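PT26-6P (PDB 2WB7) is of unknown function but is encoded by a family of mobile genetic elements from Euryarchaea and combines two immunoglobulin-like domains with a helical one. Local coordinates at residues I5-I10 with M391-V396; V69-E74 with I165-K170; N257-A262 with I267-A272; A282-L287 with A377-S382; N398-Y403 with N476-A481. All blocks are in the same frame, centred on the assembly; numbering follows the deposited sequence.

The five contacts run along an elongated chain. Contact 2 packs two sheets of the first immunoglobulin-like domain on the other side of the chain's centre from contacts 1 and 5, with its centre 73 Å from that of contact 5 in the helical domain. Contacts 3 and 4, centres 9 Å apart, share one sheet of the second immunoglobulin-like domain: strands 266-272 and 281-290 are neighbours in it, and Pro379 of contact 4 lies against Asn257 of contact 3. Contact 1 brings the N-terminal stretch onto helix 393-404, which contact 5 also uses; their centres are 9 Å apart, and Ile5 touches Ile400. Between contacts 1 and 3 the nearest atoms are about 14 Å apart.

Contact 1. Residues I5-I10 with M391-V396; sequences INDDDI and MKDQDV
Ile5 meets the first turn of helix 393-404 through both branches leaving its CB. The CG2 methyl rests against Asp393, with Ile5 CG2 3.9 Å from Asp393 CB. The other branch runs past Val396 in the opposite sense and brings Ile5 CG1 to 4.0 Å from Val396 CG1. That valine methyl points toward Ile5 because CG1 is anti to the backbone N (chi1 169°). This is the apolar half of the contact.

The polar half consists of acceptors and like charges, held together by residues from elsewhere. Ile5 O lies 3.1 Å from Asp393 OD1, two acceptors that do not bond each other. Asp7 OD2 comes to 4.3 Å from Asp393 OD1, two like charges close together. Lys241 and Lys482 each make salt bridges to both aspartates, so the two acids are tied through lysines and their mutual repulsion is probably largely offset. The start of the helix, with Lys392 at the N-cap, would also tend to favour a negative charge on Asp393.

A type I turn from Asp7 to Ile10 then carries the N-terminal segment onward. Asp7 and Asp9 are both salt-bridged to Lys483 of helix 471-499, and Ile10 packs on Tyr516 of helix 503-523, while across the contact Met391 touches Met418 of helix 408-438.

Contact 2. Residues V69-E74 with I165-K170; sequences VQIRLE and IRVIVK
Val69 points its CG2 methyl straight at the end of Ile165, and the two side chains meet tip to tip with Val69 CG2 3.6 Å from Ile165 CD1. Ile165 reaches that far because its CG1 lies anti to the carbonyl carbon (chi1 -55°) and the chain beyond is extended, which carries CD1 out across the gap. Two residues further along each strand, the branches of Ile71 and Val167 face each other, Ile71 CG2 standing 4.2 Å from Val167 CG1. The third pair meets differently: Leu73 and Val169 slide past one another in opposite directions, and Leu73 CD2 passes 4.2 Å from Val169 CG2.

All three pairs are aliphatic and buried, and side chains alone join the two strands. The segment axes approach to 10.0 Å and run in roughly the same direction, 35° apart. Ile55 lies against both Val69 and Val167, and Val169 also touches Ile53 and Ile87, so the packing continues into a wider apolar layer. Strand 66-75 belongs to one sheet and strand 163-178 to another, and facing sheets at this spacing and angle are the hallmark of a beta sandwich, here the core of the first immunoglobulin-like domain.

Contact 3. Residues N257-A262 with I267-A272; sequences NKYAGA and IIITAA
Asn257 reaches across to Thr270 with its amide nitrogen, and two residues on the hydroxyl of Tyr259 reaches the backbone of Ile268; these two side chains make the tight part of the contact. Asn257 ND2 donates to Thr270 OG1 at 2.9 Å, moderately bent (148° at the hydrogen), with the oxygen almost in the amide plane. Tyr259 OH donates to Ile268 O at 2.7 Å, coming in at 158° to the C=O bond and tilted somewhat from the carbonyl plane. The Tyr259 ring also carries Asn257 CB over one face, toward its rim.

These are the two strands of an antiparallel hairpin in the second immunoglobulin-like domain, linked here by side chains instead of paired backbones. The looser part is bridged by a water, 2.8 Å from Asn257 OD1 and accepting from Thr270 N at 2.7 Å. With an alanine at Asn257, Thr270 OG1 would probably lose this donor, and the water would lose the side-chain oxygen it bridges to. Pro379 lies against both Asn257 and Thr270.

Contact 4. Residues A282-L287 with A377-S382; sequences AMYKFL and AEPMIS
Tyr284 and Phe286 touch Pro379 and Ile381 even though two other strands, 253-261 and 266-272, lie between strands 281-290 and 370-379 in the sheet. The CA atoms of Tyr284 and Pro379 are only 9.4 Å apart, less than three strand spacings across a flat sheet, which is consistent with a sheet that curls here, so that these side chains meet across the two strands between.

Phe286 takes Pro379 at its ring edge: Phe286 CE2 is 3.9 Å from Pro379 CG, the two side chains crossing at about a right angle. Tyr284 also crosses Ile381 nearly perpendicularly. Its hydroxyl end sits among the isoleucine's carbons, Tyr284 OH lying 3.7 Å from Ile381 CG1, and Tyr284 CE1 is 4.2 Å from Ile381 CG2. Ile381 places CG1 between its backbone N and carbonyl carbon (chi1 55°), which sets both of its branches against the tyrosine's end. Replacing Ile381 with a glycine would probably leave a gap beside Tyr284 and free the end of the phenol to shift.

Tyr344 hydrogen-bonds Tyr284 OH, and Phe308 stacks on Phe286. Apart from the phenol oxygen the contact is hydrocarbon, which implies that these residues meet by van der Waals packing of buried groups, with the hydroxyl satisfied by Tyr344.

Contact 5. Residues N398-Y403 with N476-A481; sequences NLIDLY and NYLNAA
Leu478 holds CG anti to its carbonyl carbon (chi1 -74°) with CD1 stretched away from the backbone, so its two methyls fork toward helix 393-404. Ile400, with CG1 likewise anti to the carbonyl carbon (chi1 -64°), swings that branch round from the flank of its helix to meet the fork. Each prong has its own partner: Leu478 CD2 comes to 3.9 Å from Leu399 CD2, and Leu478 CD1 lies 4.2 Å from Ile400 CG1. In both pairs the side chains meet at a slant.

One leucine thus rests against two consecutive residues of the opposing helix, and all three are buried. The backbones stay well apart, with the CA atoms of Ile400 and Leu478 separated by 9.1 Å, so this is side-chain packing between two helices of the helical domain. Around it, Leu399 also leans on Thr414 of helix 408-438, Tyr403 stacks on Phe474 one turn before Leu478 in helix 471-499, and Tyr477 and Ala480 of that helix pack on Asp461 of helix 442-465.

Contact 1. Residues I5-I10 with M391-V396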
# COMPACT_ATOMS: atom_id res chain seq x y z
N ILE A 5 -11.60 -2.49 -33.94
CA ILE A 5 -11.37 -1.05 -34.09
C ILE A 5 -11.24 -0.30 -32.76
O ILE A 5 -10.38 0.56 -32.61
CB ILE A 5 -12.48 -0.40 -34.93
CG1 ILE A 5 -12.48 -1.02 -36.32
CG2 ILE A 5 -12.31 1.12 -34.99
CD1 ILE A 5 -13.48 -0.40 -37.23
N ASN A 6 -12.09 -0.67 -31.79
CA ASN A 6 -12.17 -0.00 -30.49
C ASN A 6 -11.36 -0.66 -29.38
O ASN A 6 -11.08 -0.04 -28.36
CB ASN A 6 -13.62 0.06 -30.04
CG ASN A 6 -14.33 1.27 -30.58
OD1 ASN A 6 -14.26 1.57 -31.78
ND2 ASN A 6 -15.00 2.00 -29.69
N ASP A 7 -11.04 -1.93 -29.57
CA ASP A 7 -10.34 -2.68 -28.55
C ASP A 7 -11.17 -2.79 -27.27
O ASP A 7 -10.65 -2.71 -26.17
CB ASP A 7 -8.99 -2.04 -28.29
CG ASP A 7 -8.25 -1.73 -29.57
OD1 ASP A 7 -7.79 -2.68 -30.25
OD2 ASP A 7 -8.14 -0.54 -29.92
N ASP A 8 -12.48 -3.00 -27.43
CA ASP A 8 -13.36 -3.28 -26.31
C ASP A 8 -13.10 -4.65 -25.70
O ASP A 8 -13.74 -5.04 -24.73
CB ASP A 8 -14.82 -3.20 -26.75
CG ASP A 8 -15.27 -1.77 -27.00
OD1 ASP A 8 -15.06 -0.94 -26.09
OD2 ASP A 8 -15.84 -1.49 -28.09
N ASP A 9 -12.16 -5.40 -26.26
CA ASP A 9 -11.82 -6.69 -25.69
C ASP A 9 -10.68 -6.58 -24.70
O ASP A 9 -10.35 -7.53 -24.00
CB ASP A 9 -11.50 -7.73 -26.78
CG ASP A 9 -10.37 -7.30 -27.71
OD1 ASP A 9 -9.60 -8.18 -28.13
OD2 ASP A 9 -10.25 -6.10 -28.06
N ILE A 10 -10.06 -5.40 -24.64
CA ILE A 10 -8.98 -5.18 -23.69
C ILE A 10 -9.55 -5.04 -22.28
O ILE A 10 -10.40 -4.19 -22.01
CB ILE A 10 -8.14 -3.93 -24.04
CG1 ILE A 10 -7.52 -4.11 -25.43
CG2 ILE A 10 -7.09 -3.68 -22.98
CD1 ILE A 10 -6.68 -2.95 -25.90
N MSE A 391 -1.05 0.54 -36.97
CA MSE A 391 -2.44 0.17 -37.16
C MSE A 391 -3.40 1.14 -36.50
O MSE A 391 -4.04 0.82 -35.50
CB MSE A 391 -2.64 -1.23 -36.63
CG MSE A 391 -1.45 -2.06 -36.99
SE MSE A 391 -1.93 -3.83 -37.52
CE MSE A 391 -3.36 -3.35 -38.78
N LYS A 392 -3.47 2.33 -37.06
CA LYS A 392 -4.43 3.32 -36.64
C LYS A 392 -5.85 2.77 -36.82
O LYS A 392 -6.10 1.96 -37.71
CB LYS A 392 -4.22 4.56 -37.49
CG LYS A 392 -2.82 5.12 -37.39
CD LYS A 392 -2.74 6.10 -36.22
CE LYS A 392 -1.32 6.66 -36.08
NZ LYS A 392 -0.65 6.81 -37.42
N ASP A 393 -6.78 3.18 -35.96
CA ASP A 393 -8.13 2.68 -36.08
C ASP A 393 -8.71 2.99 -37.47
O ASP A 393 -9.34 2.13 -38.09
CB ASP A 393 -9.04 3.25 -34.99
CG ASP A 393 -8.55 2.93 -33.59
OD1 ASP A 393 -7.76 1.97 -33.41
OD2 ASP A 393 -8.96 3.64 -32.65
N GLN A 394 -8.49 4.21 -37.96
CA GLN A 394 -9.04 4.59 -39.25
C GLN A 394 -8.65 3.59 -40.32
O GLN A 394 -9.48 3.11 -41.08
CB GLN A 394 -8.57 5.99 -39.67
CG GLN A 394 -9.39 6.60 -40.83
CD GLN A 394 -10.90 6.45 -40.62
OE1 GLN A 394 -11.48 7.00 -39.68
NE2 GLN A 394 -11.54 5.69 -41.50
N ASP A 395 -7.36 3.27 -40.35
CA ASP A 395 -6.80 2.37 -41.37
C ASP A 395 -7.34 0.97 -41.19
O ASP A 395 -7.61 0.27 -42.17
CB ASP A 395 -5.28 2.35 -41.28
CG ASP A 395 -4.66 3.73 -41.43
OD1 ASP A 395 -5.37 4.75 -41.30
OD2 ASP A 395 -3.44 3.81 -41.67
N VAL A 396 -7.51 0.56 -39.94
CA VAL A 396 -8.14 -0.73 -39.69
C VAL A 396 -9.58 -0.74 -40.19
O VAL A 396 -10.06 -1.74 -40.71
CB VAL A 396 -8.12 -1.11 -38.21
CG1 VAL A 396 -9.02 -2.31 -37.97
CG2 VAL A 396 -6.69 -1.44 -37.78

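Contact 2. Residues V69-E74 with I165-K170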
# COMPACT_ATOMS: atom_id res chain seq x y z
N VAL A 69 -2.29 -1.77 21.72
CA VAL A 69 -1.78 -2.81 22.60
C VAL A 69 -2.70 -2.89 23.78
O VAL A 69 -3.01 -1.88 24.41
CB VAL A 69 -0.36 -2.50 23.11
CG1 VAL A 69 0.03 -3.49 24.20
CG2 VAL A 69 0.63 -2.53 21.97
N GLN A 70 -3.15 -4.11 24.08
CA GLN A 70 -3.93 -4.35 25.28
C GLN A 70 -3.10 -5.06 26.34
O GLN A 70 -2.37 -6.02 26.06
CB GLN A 70 -5.18 -5.17 24.96
CG GLN A 70 -6.40 -4.31 24.76
CD GLN A 70 -7.59 -5.11 24.28
OE1 GLN A 70 -7.63 -5.55 23.14
NE2 GLN A 70 -8.58 -5.29 25.15
N ILE A 71 -3.19 -4.55 27.56
CA ILE A 71 -2.57 -5.16 28.73
C ILE A 71 -3.64 -5.63 29.72
O ILE A 71 -4.45 -4.84 30.18
CB ILE A 71 -1.65 -4.17 29.45
CG1 ILE A 71 -0.67 -3.55 28.46
CG2 ILE A 71 -0.93 -4.86 30.59
CD1 ILE A 71 -0.14 -2.18 28.91
N ARG A 72 -3.64 -6.91 30.03
CA ARG A 72 -4.62 -7.44 30.96
C ARG A 72 -3.99 -7.88 32.29
O ARG A 72 -3.13 -8.77 32.32
CB ARG A 72 -5.36 -8.59 30.31
CG ARG A 72 -6.34 -9.27 31.21
CD ARG A 72 -6.74 -10.58 30.60
NE ARG A 72 -8.12 -10.91 30.88
CZ ARG A 72 -9.16 -10.41 30.21
NH1 ARG A 72 -8.94 -9.55 29.21
NH2 ARG A 72 -10.40 -10.77 30.54
N LEU A 73 -4.44 -7.26 33.38
CA LEU A 73 -3.95 -7.57 34.72
C LEU A 73 -4.96 -8.39 35.52
O LEU A 73 -6.07 -7.93 35.76
CB LEU A 73 -3.68 -6.26 35.46
CG LEU A 73 -2.84 -5.20 34.75
CD1 LEU A 73 -2.57 -4.03 35.68
CD2 LEU A 73 -1.55 -5.80 34.27
N GLU A 74 -4.59 -9.60 35.93
CA GLU A 74 -5.44 -10.39 36.82
C GLU A 74 -5.00 -10.28 38.28
O GLU A 74 -3.88 -10.63 38.62
CB GLU A 74 -5.43 -11.87 36.44
CG GLU A 74 -5.47 -12.13 34.96
CD GLU A 74 -4.80 -13.46 34.59
OE1 GLU A 74 -4.43 -13.63 33.39
OE2 GLU A 74 -4.62 -14.32 35.50
N ILE A 165 7.85 -5.30 23.43
CA ILE A 165 7.13 -4.51 24.41
C ILE A 165 7.36 -5.03 25.83
O ILE A 165 7.37 -6.24 26.07
CB ILE A 165 5.62 -4.49 24.13
CG1 ILE A 165 5.36 -4.00 22.70
CG2 ILE A 165 4.90 -3.59 25.12
CD1 ILE A 165 3.90 -4.02 22.33
N ARG A 166 7.56 -4.13 26.77
CA ARG A 166 7.61 -4.56 28.15
C ARG A 166 6.75 -3.70 29.08
O ARG A 166 6.55 -2.49 28.85
CB ARG A 166 9.05 -4.74 28.64
CG ARG A 166 9.78 -3.47 29.07
CD ARG A 166 10.99 -3.84 29.95
NE ARG A 166 11.90 -4.83 29.34
CZ ARG A 166 13.22 -4.65 29.19
NH1 ARG A 166 13.80 -3.53 29.60
NH2 ARG A 166 13.96 -5.60 28.64
N VAL A 167 6.23 -4.35 30.11
CA VAL A 167 5.30 -3.73 31.05
C VAL A 167 5.83 -3.84 32.48
O VAL A 167 6.42 -4.86 32.87
CB VAL A 167 3.92 -4.40 30.99
CG1 VAL A 167 2.91 -3.63 31.83
CG2 VAL A 167 3.46 -4.52 29.54
N ILE A 168 5.61 -2.80 33.27
CA ILE A 168 6.05 -2.81 34.65
C ILE A 168 4.91 -2.38 35.56
O ILE A 168 4.37 -1.29 35.43
CB ILE A 168 7.27 -1.91 34.86
CG1 ILE A 168 8.44 -2.45 34.02
CG2 ILE A 168 7.64 -1.84 36.34
CD1 ILE A 168 9.78 -1.75 34.26
N VAL A 169 4.54 -3.28 36.47
CA VAL A 169 3.48 -3.01 37.42
C VAL A 169 4.06 -2.85 38.82
O VAL A 169 4.88 -3.66 39.27
CB VAL A 169 2.40 -4.12 37.43
CG1 VAL A 169 1.15 -3.65 38.20
CG2 VAL A 169 2.05 -4.54 36.00
N LYS A 170 3.62 -1.80 39.50
CA LYS A 170 4.09 -1.51 40.83
C LYS A 170 2.92 -1.21 41.75
O LYS A 170 1.87 -0.70 41.31
CB LYS A 170 5.04 -0.32 40.79
CG LYS A 170 6.32 -0.60 40.03
CD LYS A 170 7.28 0.58 40.12
CE LYS A 170 8.54 0.30 39.32
NZ LYS A 170 9.49 1.46 39.35

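Contact 3. Residues N257-A262 with I267-A272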
# COMPACT_ATOMS: atom_id res chain seq x y z
N ASN A 257 -1.59 0.27 -6.21
CA ASN A 257 -0.58 1.14 -5.61
C ASN A 257 0.48 0.28 -4.93
O ASN A 257 0.17 -0.77 -4.39
CB ASN A 257 -1.18 2.05 -4.55
CG ASN A 257 -1.91 3.24 -5.12
OD1 ASN A 257 -3.12 3.23 -5.25
ND2 ASN A 257 -1.17 4.28 -5.46
N LYS A 258 1.72 0.75 -4.94
CA LYS A 258 2.76 0.17 -4.11
C LYS A 258 2.79 0.99 -2.81
O LYS A 258 2.83 2.21 -2.85
CB LYS A 258 4.09 0.28 -4.83
CG LYS A 258 5.11 -0.79 -4.47
CD LYS A 258 6.53 -0.29 -4.73
CE LYS A 258 6.61 0.76 -5.86
NZ LYS A 258 8.00 1.34 -6.02
N TYR A 259 2.75 0.32 -1.66
CA TYR A 259 2.66 1.03 -0.38
C TYR A 259 3.89 0.84 0.49
O TYR A 259 4.49 -0.22 0.46
CB TYR A 259 1.47 0.51 0.43
CG TYR A 259 0.11 0.75 -0.18
CD1 TYR A 259 -0.55 -0.27 -0.84
CD2 TYR A 259 -0.52 1.98 -0.05
CE1 TYR A 259 -1.81 -0.06 -1.40
CE2 TYR A 259 -1.76 2.21 -0.59
CZ TYR A 259 -2.41 1.18 -1.26
OH TYR A 259 -3.65 1.39 -1.81
N ALA A 260 4.22 1.86 1.28
CA ALA A 260 5.19 1.74 2.36
C ALA A 260 4.71 2.60 3.53
O ALA A 260 4.08 3.63 3.31
CB ALA A 260 6.57 2.17 1.92
N GLY A 261 5.00 2.19 4.76
CA GLY A 261 4.60 2.99 5.91
C GLY A 261 3.47 2.42 6.75
O GLY A 261 3.39 1.21 6.96
N ALA A 262 2.59 3.29 7.24
CA ALA A 262 1.57 2.89 8.21
C ALA A 262 0.28 2.42 7.54
O ALA A 262 -0.81 2.95 7.79
CB ALA A 262 1.29 4.05 9.15
N ILE A 267 -5.17 4.40 4.51
CA ILE A 267 -4.84 3.96 3.17
C ILE A 267 -5.07 5.05 2.14
O ILE A 267 -5.75 6.04 2.39
CB ILE A 267 -5.67 2.72 2.76
CG1 ILE A 267 -7.06 3.14 2.29
CG2 ILE A 267 -5.79 1.76 3.91
CD1 ILE A 267 -8.01 1.96 2.07
N ILE A 268 -4.45 4.87 0.99
CA ILE A 268 -4.66 5.76 -0.13
C ILE A 268 -5.15 4.93 -1.31
O ILE A 268 -4.50 3.94 -1.70
CB ILE A 268 -3.38 6.50 -0.51
CG1 ILE A 268 -2.95 7.42 0.63
CG2 ILE A 268 -3.58 7.28 -1.80
CD1 ILE A 268 -1.71 8.26 0.29
N ILE A 269 -6.29 5.32 -1.87
CA ILE A 269 -6.74 4.69 -3.11
C ILE A 269 -6.46 5.66 -4.25
O ILE A 269 -6.65 6.88 -4.11
CB ILE A 269 -8.24 4.35 -3.07
CG1 ILE A 269 -8.50 3.23 -2.07
CG2 ILE A 269 -8.71 3.91 -4.44
CD1 ILE A 269 -7.54 2.07 -2.21
N THR A 270 -5.97 5.13 -5.38
CA THR A 270 -5.69 5.98 -6.53
C THR A 270 -6.62 5.66 -7.68
O THR A 270 -6.72 4.51 -8.11
CB THR A 270 -4.24 5.80 -7.07
OG1 THR A 270 -3.28 6.19 -6.09
CG2 THR A 270 -4.05 6.66 -8.29
N ALA A 271 -7.31 6.67 -8.18
CA ALA A 271 -7.97 6.54 -9.46
C ALA A 271 -7.32 7.55 -10.39
O ALA A 271 -7.01 8.67 -9.98
CB ALA A 271 -9.43 6.81 -9.33
N ALA A 272 -7.08 7.15 -11.64
CA ALA A 272 -6.48 8.06 -12.60
C ALA A 272 -7.02 7.80 -14.01
O ALA A 272 -7.85 6.92 -14.19
CB ALA A 272 -4.98 7.92 -12.56
O HOH W 1 -5.77 2.41 -5.68

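Contact 4. Residues A282-L287 with A377-S382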
# COMPACT_ATOMS: atom_id res chain seq x y z
N ALA A 282 -2.65 13.74 -17.83
CA ALA A 282 -3.46 12.72 -17.12
C ALA A 282 -4.05 13.26 -15.81
O ALA A 282 -3.46 14.12 -15.16
CB ALA A 282 -2.62 11.47 -16.87
N MSE A 283 -5.23 12.77 -15.42
CA MSE A 283 -5.87 13.16 -14.15
C MSE A 283 -5.62 12.12 -13.06
O MSE A 283 -5.74 10.91 -13.31
CB MSE A 283 -7.38 13.24 -14.32
CG MSE A 283 -7.92 14.02 -15.51
SE MSE A 283 -7.89 15.88 -15.12
CE MSE A 283 -6.04 16.12 -15.44
N TYR A 284 -5.34 12.57 -11.85
CA TYR A 284 -5.28 11.67 -10.70
C TYR A 284 -6.28 12.13 -9.67
O TYR A 284 -6.58 13.31 -9.59
CB TYR A 284 -3.89 11.66 -10.06
CG TYR A 284 -2.81 11.02 -10.92
CD1 TYR A 284 -2.34 9.75 -10.64
CD2 TYR A 284 -2.26 11.71 -12.01
CE1 TYR A 284 -1.36 9.18 -11.42
CE2 TYR A 284 -1.28 11.15 -12.80
CZ TYR A 284 -0.84 9.89 -12.51
OH TYR A 284 0.15 9.32 -13.29
N LYS A 285 -6.76 11.19 -8.88
CA LYS A 285 -7.69 11.48 -7.80
C LYS A 285 -7.32 10.51 -6.68
O LYS A 285 -7.35 9.28 -6.87
CB LYS A 285 -9.12 11.24 -8.30
CG LYS A 285 -10.17 12.24 -7.84
CD LYS A 285 -11.56 11.87 -8.40
CE LYS A 285 -12.55 13.03 -8.34
NZ LYS A 285 -13.21 13.19 -6.99
N PHE A 286 -6.94 11.03 -5.52
CA PHE A 286 -6.54 10.17 -4.42
C PHE A 286 -7.53 10.20 -3.27
O PHE A 286 -7.98 11.26 -2.85
CB PHE A 286 -5.17 10.58 -3.90
CG PHE A 286 -4.08 10.55 -4.92
CD1 PHE A 286 -3.79 11.68 -5.68
CD2 PHE A 286 -3.32 9.41 -5.10
CE1 PHE A 286 -2.76 11.67 -6.63
CE2 PHE A 286 -2.28 9.38 -6.05
CZ PHE A 286 -2.00 10.51 -6.81
N LEU A 287 -7.86 9.02 -2.76
CA LEU A 287 -8.71 8.91 -1.59
C LEU A 287 -7.83 8.62 -0.38
O LEU A 287 -6.99 7.71 -0.42
CB LEU A 287 -9.67 7.75 -1.79
CG LEU A 287 -10.75 7.61 -0.75
CD1 LEU A 287 -11.35 8.96 -0.46
CD2 LEU A 287 -11.79 6.71 -1.31
N ALA A 377 2.44 5.92 -1.19
CA ALA A 377 1.69 5.06 -2.09
C ALA A 377 1.99 5.52 -3.48
O ALA A 377 1.81 6.70 -3.81
CB ALA A 377 0.20 5.15 -1.81
N GLU A 378 2.48 4.60 -4.31
CA GLU A 378 2.83 4.94 -5.67
C GLU A 378 1.93 4.20 -6.66
O GLU A 378 1.97 2.97 -6.74
CB GLU A 378 4.31 4.66 -5.93
CG GLU A 378 4.67 4.69 -7.40
CD GLU A 378 6.16 4.50 -7.67
OE1 GLU A 378 6.94 4.38 -6.70
OE2 GLU A 378 6.54 4.50 -8.86
N PRO A 379 1.09 4.94 -7.40
CA PRO A 379 0.22 4.36 -8.41
C PRO A 379 1.08 3.67 -9.44
O PRO A 379 2.03 4.28 -9.94
CB PRO A 379 -0.46 5.58 -9.03
CG PRO A 379 -0.38 6.63 -8.00
CD PRO A 379 0.91 6.40 -7.28
N MSE A 380 0.77 2.42 -9.75
CA MSE A 380 1.62 1.63 -10.63
C MSE A 380 1.37 2.00 -12.08
O MSE A 380 0.93 1.19 -12.89
CB MSE A 380 1.36 0.15 -10.37
CG MSE A 380 1.78 -0.29 -8.98
SE MSE A 380 3.69 -0.22 -8.82
CE MSE A 380 3.91 -1.95 -9.61
N ILE A 381 1.63 3.27 -12.41
CA ILE A 381 1.36 3.76 -13.74
C ILE A 381 2.59 3.54 -14.60
O ILE A 381 3.63 3.08 -14.12
CB ILE A 381 0.98 5.27 -13.75
CG1 ILE A 381 2.05 6.13 -13.07
CG2 ILE A 381 -0.35 5.49 -13.08
CD1 ILE A 381 2.97 6.91 -14.04
N SER A 382 2.47 3.84 -15.88
CA SER A 382 3.64 3.88 -16.73
C SER A 382 3.41 4.98 -17.76
O SER A 382 2.31 5.11 -18.31
CB SER A 382 3.83 2.56 -17.44
OG SER A 382 4.82 2.70 -18.45

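Contact 5. Residues N398-Y403 with N476-A481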
# COMPACT_ATOMS: atom_id res chain seq x y z
N ASN A 398 -10.79 1.25 -42.67
CA ASN A 398 -10.71 1.20 -44.13
C ASN A 398 -10.54 -0.23 -44.61
O ASN A 398 -11.23 -0.69 -45.52
CB ASN A 398 -9.54 2.02 -44.69
CG ASN A 398 -9.51 3.45 -44.18
OD1 ASN A 398 -10.54 4.13 -44.07
ND2 ASN A 398 -8.30 3.92 -43.90
N LEU A 399 -9.58 -0.92 -43.99
CA LEU A 399 -9.22 -2.27 -44.38
C LEU A 399 -10.45 -3.17 -44.33
O LEU A 399 -10.75 -3.88 -45.29
CB LEU A 399 -8.13 -2.79 -43.45
CG LEU A 399 -7.05 -3.74 -43.97
CD1 LEU A 399 -6.61 -3.41 -45.37
CD2 LEU A 399 -5.86 -3.71 -43.02
N ILE A 400 -11.19 -3.11 -43.23
CA ILE A 400 -12.40 -3.91 -43.11
C ILE A 400 -13.40 -3.56 -44.21
O ILE A 400 -14.09 -4.43 -44.73
CB ILE A 400 -13.09 -3.73 -41.75
CG1 ILE A 400 -12.17 -4.25 -40.63
CG2 ILE A 400 -14.45 -4.46 -41.73
CD1 ILE A 400 -12.66 -3.94 -39.21
N ASP A 401 -13.47 -2.29 -44.55
CA ASP A 401 -14.41 -1.85 -45.57
C ASP A 401 -14.00 -2.42 -46.91
O ASP A 401 -14.83 -2.90 -47.67
CB ASP A 401 -14.49 -0.33 -45.60
CG ASP A 401 -15.25 0.22 -44.40
OD1 ASP A 401 -16.06 -0.55 -43.83
OD2 ASP A 401 -15.04 1.40 -44.01
N LEU A 402 -12.71 -2.38 -47.18
CA LEU A 402 -12.18 -3.04 -48.35
C LEU A 402 -12.64 -4.50 -48.36
O LEU A 402 -13.12 -5.00 -49.37
CB LEU A 402 -10.66 -2.96 -48.37
CG LEU A 402 -10.13 -1.53 -48.46
CD1 LEU A 402 -8.61 -1.54 -48.49
CD2 LEU A 402 -10.68 -0.90 -49.71
N TYR A 403 -12.51 -5.20 -47.24
CA TYR A 403 -12.90 -6.60 -47.23
C TYR A 403 -14.33 -6.74 -47.76
O TYR A 403 -14.58 -7.56 -48.65
CB TYR A 403 -12.77 -7.23 -45.84
CG TYR A 403 -13.18 -8.69 -45.79
CD1 TYR A 403 -12.25 -9.70 -46.03
CD2 TYR A 403 -14.50 -9.07 -45.52
CE1 TYR A 403 -12.61 -11.05 -45.98
CE2 TYR A 403 -14.87 -10.41 -45.48
CZ TYR A 403 -13.92 -11.40 -45.72
OH TYR A 403 -14.27 -12.73 -45.68
N ASN A 476 -10.19 -11.47 -36.85
CA ASN A 476 -9.33 -12.05 -35.82
C ASN A 476 -7.85 -11.82 -36.06
O ASN A 476 -7.12 -11.49 -35.13
CB ASN A 476 -9.60 -13.53 -35.65
CG ASN A 476 -10.88 -13.79 -34.89
OD1 ASN A 476 -11.46 -12.88 -34.31
ND2 ASN A 476 -11.33 -15.03 -34.92
N TYR A 477 -7.41 -11.97 -37.30
CA TYR A 477 -6.02 -11.76 -37.60
C TYR A 477 -5.61 -10.29 -37.52
O TYR A 477 -4.49 -9.97 -37.09
CB TYR A 477 -5.67 -12.32 -38.98
CG TYR A 477 -5.24 -13.77 -38.98
CD1 TYR A 477 -4.05 -14.16 -38.36
CD2 TYR A 477 -5.99 -14.75 -39.62
CE1 TYR A 477 -3.63 -15.47 -38.36
CE2 TYR A 477 -5.58 -16.07 -39.64
CZ TYR A 477 -4.39 -16.42 -39.01
OH TYR A 477 -3.97 -17.73 -39.01
N LEU A 478 -6.50 -9.39 -37.94
CA LEU A 478 -6.23 -7.97 -37.79
C LEU A 478 -6.11 -7.63 -36.31
O LEU A 478 -5.21 -6.92 -35.88
CB LEU A 478 -7.33 -7.13 -38.43
CG LEU A 478 -7.34 -7.09 -39.95
CD1 LEU A 478 -8.49 -6.21 -40.41
CD2 LEU A 478 -5.99 -6.60 -40.47
N ASN A 479 -7.02 -8.18 -35.52
CA ASN A 479 -6.99 -7.94 -34.10
C ASN A 479 -5.75 -8.52 -33.40
O ASN A 479 -5.13 -7.85 -32.57
CB ASN A 479 -8.27 -8.41 -33.44
CG ASN A 479 -8.45 -7.82 -32.08
OD1 ASN A 479 -8.51 -8.53 -31.08
ND2 ASN A 479 -8.47 -6.49 -32.02
N ALA A 480 -5.38 -9.76 -33.74
CA ALA A 480 -4.14 -10.33 -33.23
C ALA A 480 -3.00 -9.42 -33.62
O ALA A 480 -2.16 -9.08 -32.80
CB ALA A 480 -3.91 -11.75 -33.77
N ALA A 481 -2.98 -9.02 -34.88
CA ALA A 481 -1.92 -8.16 -35.35
C ALA A 481 -1.86 -6.82 -34.58
O ALA A 481 -0.78 -6.31 -34.28
CB ALA A 481 -2.07 -7.93 -36.85